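Local coordinates for putative OmpA family lipoprotein (Burkholderia cenocepacia, PDB 5LKW) that probably helps hold the outer membrane to the peptidoglycan layer as the Pal component of the Tol-Pal system, its periplasmic OmpA-like domain binding diaminopimelic acid, at residues R16-D21 with A116-Q121; P33-H38 with R78-L83; G54-R59 with L66-K71; R72-R77 with M90-L95. One frame throughout, in Å; residues are numbered along the deposited sequence.

Interaction 1: residues R16-D21 with A116-Q121; sequences RSIYFD and ADLVYQ
Ser17 and Ile18 pair with Asp117 and Ala116 where strand 17-19, outermost in the sheet within this chain, runs antiparallel to strand 115-120 in this OmpA-like domain. Ile18 and Ala116 form the hydrogen-bonded pair: Ile18 N gives to Ala116 O at 2.8 Å and Ala116 N returns a bond to Ile18 O at 2.8 Å. A third rung runs from Leu118 N to Arg16 O (3.0 Å). At the non-hydrogen-bonded pair the side chains take over, Ser17 OG donating to Asp117 OD1 at 2.7 Å nearly along the C-O axis; that same oxygen also meets Arg115 in a salt bridge. On the other face Ile18 CD1 touches Leu118 CD1 at 3.5 Å, while Ala116 CB sits at the edge of the Phe20 ring. Beyond the last rung, a water accepts from Arg16 NH1 (3.1 Å) and Tyr120 N (2.8 Å) and donates to Leu118 O, carrying the ladder on where the strands part. Arg16 NE and NH2 are taken by the carbonyls of Leu13 and Leu6. Backbone bonds thus join the strands within the sheet, the Ser17-Asp117 bond adds a polar link on one face, and apolar contacts line the other.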
loop_
_atom_site.group_PDB
_atom_site.type_symbol
_atom_site.label_atom_id
_atom_site.label_comp_id
_atom_site.label_asym_id
_atom_site.label_seq_id
_atom_site.Cartn_x
_atom_site.Cartn_y
_atom_site.Cartn_z
ATOM N N ARG A 16 1.540 5.699 -5.842
ATOM C CA ARG A 16 1.034 5.372 -4.512
ATOM C C ARG A 16 0.537 3.943 -4.308
ATOM O O ARG A 16 -0.085 3.646 -3.294
ATOM C CB ARG A 16 -0.037 6.402 -4.086
ATOM C CG ARG A 16 0.657 7.664 -3.685
ATOM C CD ARG A 16 -0.212 8.844 -3.323
ATOM N NE ARG A 16 0.461 10.098 -3.756
ATOM C CZ ARG A 16 -0.055 11.318 -3.592
ATOM N NH1 ARG A 16 -1.222 11.464 -2.990
ATOM N NH2 ARG A 16 0.589 12.398 -4.039
ATOM N N SER A 17 0.822 3.044 -5.244
ATOM C CA SER A 17 0.370 1.676 -5.088
ATOM C C SER A 17 1.590 0.724 -5.122
ATOM O O SER A 17 2.509 0.932 -5.927
ATOM C CB SER A 17 -0.585 1.350 -6.231
ATOM O OG SER A 17 -1.831 2.032 -6.129
ATOM N N ILE A 18 1.572 -0.309 -4.279
ATOM C CA ILE A 18 2.548 -1.403 -4.255
ATOM C C ILE A 18 1.741 -2.649 -4.642
ATOM O O ILE A 18 0.734 -2.922 -4.058
ATOM C CB ILE A 18 3.197 -1.612 -2.840
ATOM C CG1 ILE A 18 4.069 -0.433 -2.428
ATOM C CG2 ILE A 18 4.072 -2.847 -2.810
ATOM C CD1 ILE A 18 3.308 0.839 -2.208
ATOM N N TYR A 19 2.210 -3.399 -5.624
ATOM C CA TYR A 19 1.580 -4.656 -6.044
ATOM C C TYR A 19 2.303 -5.917 -5.588
ATOM O O TYR A 19 3.535 -5.916 -5.366
ATOM C CB TYR A 19 1.527 -4.664 -7.555
ATOM C CG TYR A 19 0.640 -3.558 -8.082
ATOM C CD1 TYR A 19 -0.743 -3.804 -8.382
ATOM C CD2 TYR A 19 1.159 -2.278 -8.257
ATOM C CE1 TYR A 19 -1.556 -2.804 -8.944
ATOM C CE2 TYR A 19 0.359 -1.243 -8.827
ATOM C CZ TYR A 19 -0.988 -1.517 -9.174
ATOM O OH TYR A 19 -1.748 -0.460 -9.698
ATOM N N PHE A 20 1.526 -6.986 -5.424
ATOM C CA PHE A 20 1.997 -8.207 -4.811
ATOM C C PHE A 20 1.747 -9.444 -5.709
ATOM O O PHE A 20 0.785 -9.502 -6.485
ATOM C CB PHE A 20 1.294 -8.420 -3.429
ATOM C CG PHE A 20 1.626 -7.365 -2.406
ATOM C CD1 PHE A 20 2.673 -7.546 -1.480
ATOM C CD2 PHE A 20 0.867 -6.183 -2.363
ATOM C CE1 PHE A 20 2.973 -6.485 -0.491
ATOM C CE2 PHE A 20 1.120 -5.199 -1.455
ATOM C CZ PHE A 20 2.216 -5.314 -0.536
ATOM N N ASP A 21 2.592 -10.457 -5.556
ATOM C CA ASP A 21 2.346 -11.743 -6.176
ATOM C C ASP A 21 1.186 -12.492 -5.513
ATOM O O ASP A 21 0.746 -12.170 -4.402
ATOM C CB ASP A 21 3.605 -12.604 -6.111
ATOM C CG ASP A 21 4.639 -12.132 -7.065
ATOM O OD1 ASP A 21 4.323 -11.230 -7.885
ATOM O OD2 ASP A 21 5.736 -12.674 -6.980
ATOM N N ALA A 116 -1.502 -2.533 -2.391
ATOM C CA ALA A 116 -1.595 -1.683 -1.185
ATOM C C ALA A 116 -1.433 -0.262 -1.595
ATOM O O ALA A 116 -0.475 0.038 -2.331
ATOM C CB ALA A 116 -0.469 -2.068 -0.121
ATOM N N ASP A 117 -2.357 0.612 -1.131
ATOM C CA ASP A 117 -2.318 2.028 -1.458
ATOM C C ASP A 117 -1.960 2.887 -0.240
ATOM O O ASP A 117 -2.523 2.702 0.863
ATOM C CB ASP A 117 -3.689 2.553 -1.984
ATOM C CG ASP A 117 -4.225 1.766 -3.170
ATOM O OD1 ASP A 117 -3.438 1.433 -4.102
ATOM O OD2 ASP A 117 -5.469 1.525 -3.177
ATOM N N LEU A 118 -1.141 3.910 -0.524
ATOM C CA LEU A 118 -0.793 4.954 0.428
ATOM C C LEU A 118 -1.852 6.000 0.251
ATOM O O LEU A 118 -1.899 6.655 -0.797
ATOM C CB LEU A 118 0.614 5.519 0.115
ATOM C CG LEU A 118 1.895 4.713 0.472
ATOM C CD1 LEU A 118 2.031 3.491 -0.276
ATOM C CD2 LEU A 118 3.147 5.515 0.134
ATOM N N VAL A 119 -2.724 6.158 1.256
ATOM C CA VAL A 119 -3.817 7.145 1.119
ATOM C C VAL A 119 -3.548 8.320 2.096
ATOM O O VAL A 119 -3.684 8.200 3.313
ATOM C CB VAL A 119 -5.194 6.494 1.331
ATOM C CG1 VAL A 119 -6.338 7.494 1.005
ATOM C CG2 VAL A 119 -5.321 5.116 0.513
ATOM N N TYR A 120 -3.127 9.439 1.538
ATOM C CA TYR A 120 -2.579 10.507 2.352
ATOM C C TYR A 120 -3.761 11.284 2.853
ATOM O O TYR A 120 -4.644 11.639 2.050
ATOM C CB TYR A 120 -1.638 11.358 1.520
ATOM C CG TYR A 120 -0.200 10.852 1.516
ATOM C CD1 TYR A 120 0.638 11.083 2.624
ATOM C CD2 TYR A 120 0.328 10.141 0.417
ATOM C CE1 TYR A 120 1.953 10.639 2.643
ATOM C CE2 TYR A 120 1.659 9.700 0.406
ATOM C CZ TYR A 120 2.485 9.962 1.546
ATOM O OH TYR A 120 3.829 9.584 1.633
ATOM N N GLN A 121 -3.799 11.465 4.180
ATOM C CA GLN A 121 -4.909 12.121 4.907
ATOM C C GLN A 121 -4.908 13.638 4.746
ATOM O O GLN A 121 -3.840 14.278 4.698
ATOM C CB GLN A 121 -4.891 11.796 6.429
ATOM C CG GLN A 121 -5.189 10.337 6.801
ATOM C CD GLN A 121 -6.321 9.758 5.962
ATOM O OE1 GLN A 121 -6.077 9.181 4.898
ATOM N NE2 GLN A 121 -7.572 9.926 6.428
HETATM O O HOH W 1 -2.948 9.525 -1.286
#

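Interaction 2: residues P33-H38 with R78-L83; sequences PLMQQH and RAMALL
Met35 turns at chi1 (-69°) and chi2 (-57°) to bring its sulfur towards helix 62-82, up to Ala79 and Met80, and chi3 then directs the methyl CE. Its CG rests 3.8 Å from Ala79 CB, and SD reaches Met80 CG at 4.0 Å, the two methionine chains crossing at about a right angle. Met80 in turn sets its SD 3.7 Å from His38 CB. Leu83, just past the helix, turns CD1 onto the backbone of the facing helix, 3.6 Å from Met35 O, and against Gln36 CG at 3.9 Å. The short helical segments cross at -62° with their axes 9.3 Å apart. His38 adds a bond within its own helix: ND1 donates to Leu34 O (3.3 Å) from above the carbonyl plane, on the face opposite the one used by His38 N. Between helices 32-44 and 62-82 the joint is therefore apolar, made by flexible thioether chains and a leucine methyl, while the imidazole's ND1 is satisfied inside its own helix.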
loop_
_atom_site.group_PDB
_atom_site.type_symbol
_atom_site.label_atom_id
_atom_site.label_comp_id
_atom_site.label_asym_id
_atom_site.label_seq_id
_atom_site.Cartn_x
_atom_site.Cartn_y
_atom_site.Cartn_z
ATOM N N PRO A 33 13.178 2.246 -3.681
ATOM C CA PRO A 33 13.230 3.709 -3.881
ATOM C C PRO A 33 11.897 4.447 -3.670
ATOM O O PRO A 33 11.882 5.569 -3.126
ATOM C CB PRO A 33 13.736 3.858 -5.332
ATOM C CG PRO A 33 14.390 2.550 -5.650
ATOM C CD PRO A 33 13.625 1.508 -4.876
ATOM N N LEU A 34 10.785 3.814 -4.055
ATOM C CA LEU A 34 9.464 4.367 -3.754
ATOM C C LEU A 34 9.188 4.496 -2.235
ATOM O O LEU A 34 8.689 5.539 -1.772
ATOM C CB LEU A 34 8.376 3.562 -4.479
ATOM C CG LEU A 34 6.912 4.003 -4.356
ATOM C CD1 LEU A 34 6.743 5.439 -4.922
ATOM C CD2 LEU A 34 6.019 2.974 -5.089
ATOM N N MET A 35 9.547 3.468 -1.467
ATOM C CA MET A 35 9.414 3.504 -0.001
ATOM C C MET A 35 10.275 4.668 0.584
ATOM O O MET A 35 9.868 5.361 1.534
ATOM C CB MET A 35 9.873 2.170 0.637
ATOM C CG MET A 35 8.996 0.859 0.404
ATOM S SD MET A 35 7.294 1.041 0.936
ATOM C CE MET A 35 6.593 1.945 -0.473
ATOM N N GLN A 36 11.462 4.849 0.002
ATOM C CA GLN A 36 12.416 5.875 0.415
ATOM C C GLN A 36 11.881 7.261 0.127
ATOM O O GLN A 36 11.960 8.165 0.976
ATOM C CB GLN A 36 13.763 5.620 -0.269
ATOM C CG GLN A 36 14.246 4.225 0.111
ATOM C CD GLN A 36 15.689 3.920 -0.191
ATOM O OE1 GLN A 36 16.013 3.454 -1.301
ATOM N NE2 GLN A 36 16.567 4.098 0.820
ATOM N N GLN A 37 11.306 7.424 -1.065
ATOM C CA GLN A 37 10.685 8.678 -1.390
ATOM C C GLN A 37 9.571 9.014 -0.419
ATOM O O GLN A 37 9.579 10.101 0.199
ATOM C CB GLN A 37 10.207 8.699 -2.837
ATOM C CG GLN A 37 11.222 9.341 -3.772
ATOM C CD GLN A 37 11.523 8.503 -5.005
ATOM O OE1 GLN A 37 11.028 7.377 -5.157
ATOM N NE2 GLN A 37 12.354 9.049 -5.899
ATOM N N HIS A 38 8.619 8.101 -0.271
ATOM C CA HIS A 38 7.541 8.355 0.685
ATOM C C HIS A 38 8.008 8.589 2.118
ATOM O O HIS A 38 7.518 9.519 2.753
ATOM C CB HIS A 38 6.405 7.343 0.571
ATOM C CG HIS A 38 5.529 7.598 -0.620
ATOM N ND1 HIS A 38 5.773 7.038 -1.859
ATOM C CD2 HIS A 38 4.453 8.408 -0.777
ATOM C CE1 HIS A 38 4.857 7.458 -2.715
ATOM N NE2 HIS A 38 4.054 8.301 -2.087
ATOM N N ARG A 78 5.803 -1.409 7.650
ATOM C CA ARG A 78 7.070 -1.906 8.154
ATOM C C ARG A 78 8.268 -1.409 7.343
ATOM O O ARG A 78 9.288 -0.958 7.909
ATOM C CB ARG A 78 7.029 -3.440 8.184
ATOM C CG ARG A 78 8.391 -4.105 8.158
ATOM C CD ARG A 78 8.314 -5.560 8.633
ATOM N NE ARG A 78 7.901 -6.433 7.544
ATOM C CZ ARG A 78 6.694 -6.992 7.415
ATOM N NH1 ARG A 78 5.733 -6.792 8.317
ATOM N NH2 ARG A 78 6.453 -7.762 6.358
ATOM N N ALA A 79 8.170 -1.491 6.016
ATOM C CA ALA A 79 9.221 -0.954 5.136
ATOM C C ALA A 79 9.428 0.524 5.341
ATOM O O ALA A 79 10.545 1.011 5.205
ATOM C CB ALA A 79 8.888 -1.208 3.648
ATOM N N MET A 80 8.357 1.272 5.614
ATOM C CA MET A 80 8.564 2.697 5.913
ATOM C C MET A 80 9.017 2.930 7.361
ATOM O O MET A 80 9.858 3.767 7.594
ATOM C CB MET A 80 7.360 3.574 5.502
ATOM C CG MET A 80 7.142 3.595 3.967
ATOM S SD MET A 80 6.114 4.966 3.383
ATOM C CE MET A 80 4.531 4.623 4.119
ATOM N N ALA A 81 8.497 2.149 8.299
ATOM C CA ALA A 81 8.979 2.115 9.701
ATOM C C ALA A 81 10.475 1.991 9.785
ATOM O O ALA A 81 11.147 2.799 10.433
ATOM C CB ALA A 81 8.343 0.960 10.472
ATOM N N LEU A 82 10.983 0.982 9.091
ATOM C CA LEU A 82 12.408 0.725 8.964
ATOM C C LEU A 82 13.196 1.889 8.419
ATOM O O LEU A 82 14.366 2.058 8.784
ATOM C CB LEU A 82 12.653 -0.501 8.078
ATOM C CG LEU A 82 12.624 -1.714 8.983
ATOM C CD1 LEU A 82 12.607 -3.004 8.161
ATOM C CD2 LEU A 82 13.847 -1.648 9.939
ATOM N N LEU A 83 12.564 2.697 7.564
ATOM C CA LEU A 83 13.230 3.905 7.062
ATOM C C LEU A 83 13.082 5.097 8.003
ATOM O O LEU A 83 13.449 6.202 7.660
ATOM C CB LEU A 83 12.805 4.253 5.637
ATOM C CG LEU A 83 13.100 3.158 4.610
ATOM C CD1 LEU A 83 12.286 3.347 3.362
ATOM C CD2 LEU A 83 14.611 3.047 4.246
#

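Interaction 3: residues G54-R59 with L66-K71; sequences GNTDER and LALGQK. With API (2,6-diaminopimelic acid), chain C.
Part of the diaminopimelic acid pocket of the OmpA-like domain is built here, where strand 50-55 of a beta-alpha-beta unit runs into the loop before helix 62-82. At its base the two backbones come very close: the alpha carbons of Gly54 and Gly69 are 4.2 Å apart, and Gly54 CA makes a CA-H...O contact with Gly69 O at 3.4 Å. Two residues on, towards the ligand, Thr56 lays its methyl CG2 against Gly69 N (3.4 Å) and the branch of Leu68. Leu68 CD2 in turn presses on the ligand carboxylate, 3.3 Å from its carbon C. The same carboxylate takes a bond from Asp57 N to ligand O. The ligand amino group N is gripped by two acceptors, Asp57 OD1 and Arg59 O, each at 2.9 Å, and Asn65 OD1 adds a further bond to the ligand. Asp57 is itself fixed by Arg59, which approaches side-on with NE and NH2, one to each oxygen, from above the carboxylate plane; Arg114 supplies a second salt bridge. This multiple hold probably favours a charged carboxylate facing the ligand amine. The loop closes in an Asx turn, Arg59 N donating to the anti lone pair of Asp57 OD1 at 3.2 Å.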
loop_
_atom_site.group_PDB
_atom_site.type_symbol
_atom_site.label_atom_id
_atom_site.label_comp_id
_atom_site.label_asym_id
_atom_site.label_seq_id
_atom_site.Cartn_x
_atom_site.Cartn_y
_atom_site.Cartn_z
ATOM N N GLY A 54 -4.470 -2.287 2.383
ATOM C CA GLY A 54 -4.231 -3.563 1.709
ATOM C C GLY A 54 -5.503 -4.147 1.079
ATOM O O GLY A 54 -6.570 -4.144 1.692
ATOM N N ASN A 55 -5.353 -4.629 -0.138
ATOM C CA ASN A 55 -6.425 -5.158 -0.997
ATOM C C ASN A 55 -5.904 -6.520 -1.511
ATOM O O ASN A 55 -4.686 -6.783 -1.499
ATOM C CB ASN A 55 -6.767 -4.210 -2.174
ATOM C CG ASN A 55 -7.256 -2.807 -1.720
ATOM O OD1 ASN A 55 -8.444 -2.601 -1.589
ATOM N ND2 ASN A 55 -6.329 -1.875 -1.452
ATOM N N THR A 56 -6.811 -7.392 -1.945
ATOM C CA THR A 56 -6.432 -8.704 -2.409
ATOM C C THR A 56 -7.244 -8.940 -3.716
ATOM O O THR A 56 -8.213 -8.229 -3.996
ATOM C CB THR A 56 -6.803 -9.819 -1.376
ATOM O OG1 THR A 56 -8.241 -9.989 -1.365
ATOM C CG2 THR A 56 -6.294 -9.510 0.031
ATOM N N ASP A 57 -6.885 -9.914 -4.517
ATOM C CA ASP A 57 -7.891 -10.325 -5.534
ATOM C C ASP A 57 -9.031 -11.206 -4.894
ATOM O O ASP A 57 -9.023 -11.451 -3.696
ATOM C CB ASP A 57 -7.272 -10.922 -6.809
ATOM C CG ASP A 57 -6.571 -12.256 -6.551
ATOM O OD1 ASP A 57 -7.231 -13.175 -6.022
ATOM O OD2 ASP A 57 -5.367 -12.405 -6.882
ATOM N N GLU A 58 -10.055 -11.573 -5.674
ATOM C CA GLU A 58 -11.327 -12.091 -5.112
ATOM C C GLU A 58 -11.243 -13.589 -4.728
ATOM O O GLU A 58 -12.171 -14.182 -4.082
ATOM C CB GLU A 58 -12.475 -11.834 -6.097
ATOM C CG GLU A 58 -12.253 -12.669 -7.442
ATOM C CD GLU A 58 -13.100 -12.173 -8.628
ATOM O OE1 GLU A 58 -12.746 -12.527 -9.768
ATOM O OE2 GLU A 58 -14.122 -11.475 -8.445
ATOM N N ARG A 59 -10.142 -14.210 -5.117
ATOM C CA ARG A 59 -10.001 -15.631 -4.923
ATOM C C ARG A 59 -9.771 -15.891 -3.445
ATOM O O ARG A 59 -8.906 -15.268 -2.781
ATOM C CB ARG A 59 -8.848 -16.199 -5.733
ATOM C CG ARG A 59 -9.024 -16.113 -7.226
ATOM C CD ARG A 59 -7.713 -16.593 -7.868
ATOM N NE ARG A 59 -6.603 -15.625 -7.761
ATOM C CZ ARG A 59 -5.393 -15.806 -8.301
ATOM N NH1 ARG A 59 -5.125 -16.933 -9.001
ATOM N NH2 ARG A 59 -4.456 -14.843 -8.195
ATOM N N LEU A 66 -9.130 -10.774 3.968
ATOM C CA LEU A 66 -8.999 -9.758 4.989
ATOM C C LEU A 66 -7.642 -9.885 5.695
ATOM O O LEU A 66 -6.967 -8.886 5.874
ATOM C CB LEU A 66 -10.166 -9.861 6.005
ATOM C CG LEU A 66 -10.409 -8.563 6.741
ATOM C CD1 LEU A 66 -11.240 -7.522 5.862
ATOM C CD2 LEU A 66 -11.074 -8.860 8.123
ATOM N N ALA A 67 -7.271 -11.102 6.115
ATOM C CA ALA A 67 -5.978 -11.342 6.780
ATOM C C ALA A 67 -4.805 -11.016 5.839
ATOM O O ALA A 67 -3.875 -10.323 6.227
ATOM C CB ALA A 67 -5.876 -12.785 7.280
ATOM N N LEU A 68 -4.892 -11.495 4.585
ATOM C CA LEU A 68 -3.899 -11.193 3.563
ATOM C C LEU A 68 -3.774 -9.662 3.317
ATOM O O LEU A 68 -2.659 -9.078 3.341
ATOM C CB LEU A 68 -4.247 -11.965 2.265
ATOM C CG LEU A 68 -3.323 -11.675 1.066
ATOM C CD1 LEU A 68 -1.848 -11.899 1.459
ATOM C CD2 LEU A 68 -3.711 -12.581 -0.110
ATOM N N GLY A 69 -4.888 -8.998 3.081
ATOM C CA GLY A 69 -4.835 -7.532 2.926
ATOM C C GLY A 69 -4.120 -6.852 4.098
ATOM O O GLY A 69 -3.341 -5.955 3.888
ATOM N N GLN A 70 -4.406 -7.276 5.340
ATOM C CA GLN A 70 -3.755 -6.700 6.528
ATOM C C GLN A 70 -2.251 -6.849 6.459
ATOM O O GLN A 70 -1.491 -5.883 6.679
ATOM C CB GLN A 70 -4.364 -7.249 7.865
ATOM C CG GLN A 70 -3.885 -6.504 9.106
ATOM C CD GLN A 70 -4.187 -4.992 9.115
ATOM O OE1 GLN A 70 -5.254 -4.555 8.721
ATOM N NE2 GLN A 70 -3.254 -4.201 9.651
ATOM N N LYS A 71 -1.804 -8.038 6.103
ATOM C CA LYS A 71 -0.383 -8.332 6.051
ATOM C C LYS A 71 0.330 -7.501 4.974
ATOM O O LYS A 71 1.443 -6.984 5.180
ATOM C CB LYS A 71 -0.185 -9.836 5.857
ATOM C CG LYS A 71 -0.150 -10.647 7.203
ATOM C CD LYS A 71 -0.082 -12.142 6.922
ATOM C CE LYS A 71 0.572 -12.951 8.104
ATOM N NZ LYS A 71 -0.014 -12.447 9.392
HETATM C C API C . -4.347 -12.759 -3.322
HETATM C CA API C . -5.196 -13.987 -3.098
HETATM C C3 API C . -5.045 -15.152 -4.076
HETATM C C4 API C . -5.998 -16.284 -3.636
HETATM C C5 API C . -5.346 -17.673 -3.515
HETATM C C6 API C . -6.262 -18.751 -2.905
HETATM O O API C . -4.957 -11.699 -3.295
HETATM O OXT API C . -3.109 -12.746 -3.512
HETATM N N API C . -6.580 -13.525 -3.194
#

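Interaction 4: residues R72-R77 with M90-L95; sequences RAEAVR and MEAVSL. With API (2,6-diaminopimelic acid), chain C.
Helix 62-82 and strand 90-96, the last two elements of the beta-alpha-beta unit, pack here with the short segments antiparallel at 159° and their axes 7.0 Å apart. Small residues make this approach possible: Ala73 CB meets Ala92 CB at 3.8 Å and lies 3.3 Å from Val93 O. Glu74 CG flanks the same methyl of Ala92 at 4.0 Å, while its carboxylate turns to Gln70. Farther along, the aliphatic part of Arg77 covers the thioether of Met90, with CG 3.7 Å from Met90 CE. The Arg77 chain leaves with CG anti to the backbone N (chi1 -178°) and bends at chi3 (66°), bringing NH1 over towards Ala92. From there NH1 donates to a water lying in the guanidinium plane, which also accepts from Ala92 N at 3.1 Å and so ties the helix side chain to the strand backbone. Arg72 points elsewhere: its extended chain presents two nitrogens to the ligand carboxylate, NH1 to O at 3.0 Å and NH2 to OXT at 2.6 Å. The carbonyls of Ser24 and Asn55 help fix that guanidinium. Strand 90-96 is an outer strand of the sheet within this chain, bonded to strand 50-55; Ala73 and Arg77 also reach Ile52 of that neighbour, so the helix covers both strands.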
loop_
_atom_site.group_PDB
_atom_site.type_symbol
_atom_site.label_atom_id
_atom_site.label_comp_id
_atom_site.label_asym_id
_atom_site.label_seq_id
_atom_site.Cartn_x
_atom_site.Cartn_y
_atom_site.Cartn_z
ATOM N N ARG A 72 -0.329 -7.331 3.833
ATOM C CA ARG A 72 0.125 -6.360 2.784
ATOM C C ARG A 72 0.252 -4.907 3.326
ATOM O O ARG A 72 1.250 -4.221 3.102
ATOM C CB ARG A 72 -0.845 -6.431 1.592
ATOM C CG ARG A 72 -0.785 -7.786 0.866
ATOM C CD ARG A 72 -1.640 -7.893 -0.392
ATOM N NE ARG A 72 -1.242 -9.085 -1.161
ATOM C CZ ARG A 72 -2.046 -9.810 -1.951
ATOM N NH1 ARG A 72 -3.333 -9.497 -2.159
ATOM N NH2 ARG A 72 -1.551 -10.858 -2.563
ATOM N N ALA A 73 -0.729 -4.432 4.071
ATOM C CA ALA A 73 -0.626 -3.036 4.530
ATOM C C ALA A 73 0.554 -2.896 5.542
ATOM O O ALA A 73 1.282 -1.857 5.559
ATOM C CB ALA A 73 -1.973 -2.542 5.090
ATOM N N GLU A 74 0.785 -3.966 6.292
ATOM C CA GLU A 74 1.761 -4.025 7.389
ATOM C C GLU A 74 3.159 -4.149 6.838
ATOM O O GLU A 74 4.072 -3.440 7.303
ATOM C CB GLU A 74 1.441 -5.149 8.387
ATOM C CG GLU A 74 0.220 -4.809 9.273
ATOM C CD GLU A 74 -0.183 -5.909 10.275
ATOM O OE1 GLU A 74 0.250 -7.092 10.131
ATOM O OE2 GLU A 74 -0.983 -5.563 11.184
ATOM N N ALA A 75 3.311 -5.009 5.812
ATOM C CA ALA A 75 4.518 -5.058 4.998
ATOM C C ALA A 75 4.990 -3.666 4.474
ATOM O O ALA A 75 6.176 -3.351 4.517
ATOM C CB ALA A 75 4.358 -6.098 3.861
ATOM N N VAL A 76 4.071 -2.821 3.997
ATOM C CA VAL A 76 4.405 -1.476 3.509
ATOM C C VAL A 76 4.764 -0.521 4.693
ATOM O O VAL A 76 5.758 0.206 4.642
ATOM C CB VAL A 76 3.239 -0.886 2.677
ATOM C CG1 VAL A 76 3.504 0.580 2.317
ATOM C CG2 VAL A 76 2.923 -1.768 1.394
ATOM N N ARG A 77 3.931 -0.515 5.705
ATOM C CA ARG A 77 4.171 0.251 6.967
ATOM C C ARG A 77 5.536 -0.110 7.539
ATOM O O ARG A 77 6.362 0.762 7.788
ATOM C CB ARG A 77 3.034 0.005 7.990
ATOM C CG ARG A 77 3.190 0.819 9.339
ATOM C CD ARG A 77 2.338 0.261 10.465
ATOM N NE ARG A 77 2.859 -1.067 10.783
ATOM C CZ ARG A 77 2.203 -2.046 11.400
ATOM N NH1 ARG A 77 0.949 -1.890 11.821
ATOM N NH2 ARG A 77 2.828 -3.208 11.580
ATOM N N MET A 90 1.275 6.699 10.447
ATOM C CA MET A 90 0.958 5.566 9.575
ATOM C C MET A 90 -0.106 4.723 10.220
ATOM O O MET A 90 -0.009 4.396 11.411
ATOM C CB MET A 90 2.211 4.707 9.372
ATOM C CG MET A 90 3.245 5.390 8.489
ATOM S SD MET A 90 4.587 4.304 8.098
ATOM C CE MET A 90 5.186 3.918 9.793
ATOM N N GLU A 91 -1.105 4.347 9.432
ATOM C CA GLU A 91 -2.113 3.403 9.903
ATOM C C GLU A 91 -2.279 2.300 8.833
ATOM O O GLU A 91 -2.525 2.626 7.667
ATOM C CB GLU A 91 -3.431 4.126 10.177
ATOM C CG GLU A 91 -4.478 3.228 10.898
ATOM C CD GLU A 91 -5.811 3.961 11.070
ATOM O OE1 GLU A 91 -5.807 5.190 10.866
ATOM O OE2 GLU A 91 -6.838 3.336 11.389
ATOM N N ALA A 92 -2.064 1.029 9.213
ATOM C CA ALA A 92 -2.209 -0.109 8.256
ATOM C C ALA A 92 -3.610 -0.682 8.431
ATOM O O ALA A 92 -3.956 -1.129 9.521
ATOM C CB ALA A 92 -1.191 -1.188 8.534
ATOM N N VAL A 93 -4.432 -0.622 7.390
ATOM C CA VAL A 93 -5.746 -1.304 7.394
ATOM C C VAL A 93 -5.945 -2.254 6.189
ATOM O O VAL A 93 -5.234 -2.161 5.174
ATOM C CB VAL A 93 -6.898 -0.297 7.414
ATOM C CG1 VAL A 93 -6.869 0.479 8.712
ATOM C CG2 VAL A 93 -6.832 0.645 6.168
ATOM N N SER A 94 -6.932 -3.130 6.291
ATOM C CA SER A 94 -7.286 -4.062 5.198
ATOM C C SER A 94 -8.720 -3.865 4.676
ATOM O O SER A 94 -9.667 -3.878 5.477
ATOM C CB SER A 94 -7.228 -5.502 5.678
ATOM O OG SER A 94 -7.363 -6.407 4.549
ATOM N N LEU A 95 -8.855 -3.752 3.354
ATOM C CA LEU A 95 -10.119 -3.932 2.618
ATOM C C LEU A 95 -10.375 -5.345 2.038
ATOM O O LEU A 95 -11.413 -5.609 1.398
ATOM C CB LEU A 95 -10.233 -2.887 1.506
ATOM C CG LEU A 95 -9.959 -1.448 1.981
ATOM C CD1 LEU A 95 -9.980 -0.487 0.887
ATOM C CD2 LEU A 95 -10.893 -0.978 3.094
HETATM C C API C . -4.347 -12.759 -3.322
HETATM C CA API C . -5.196 -13.987 -3.098
HETATM C C3 API C . -5.045 -15.152 -4.076
HETATM C C4 API C . -5.998 -16.284 -3.636
HETATM C C5 API C . -5.346 -17.673 -3.515
HETATM C C6 API C . -6.262 -18.751 -2.905
HETATM O O API C . -4.957 -11.699 -3.295
HETATM O OXT API C . -3.109 -12.746 -3.512
HETATM N N API C . -6.580 -13.525 -3.194
HETATM O O HOH W 2 -0.817 0.716 11.988
#

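How the interactions relate
Helix 62-82 runs through interactions 2, 3 and 4, linking the helical packing at one end of the domain to the diaminopimelic acid pocket at the other; the centres of interactions 2 and 3 lie about 21 Å apart. Interactions 3 and 4, whose centres lie about 10 Å apart, both touch the ligand and share the bond from Ser94 OG to Leu66 O. Interaction 1 approaches the pocket from the opposite edge of the sheet: Phe20 CB packs 3.5 Å from Arg72 NE, and Asp21 also contacts the ligand. Its apolar face meets interaction 2 where Ile18 CD1 lies 3.9 Å from Met35 CE. Met80 and Met90 join interactions 2 and 4.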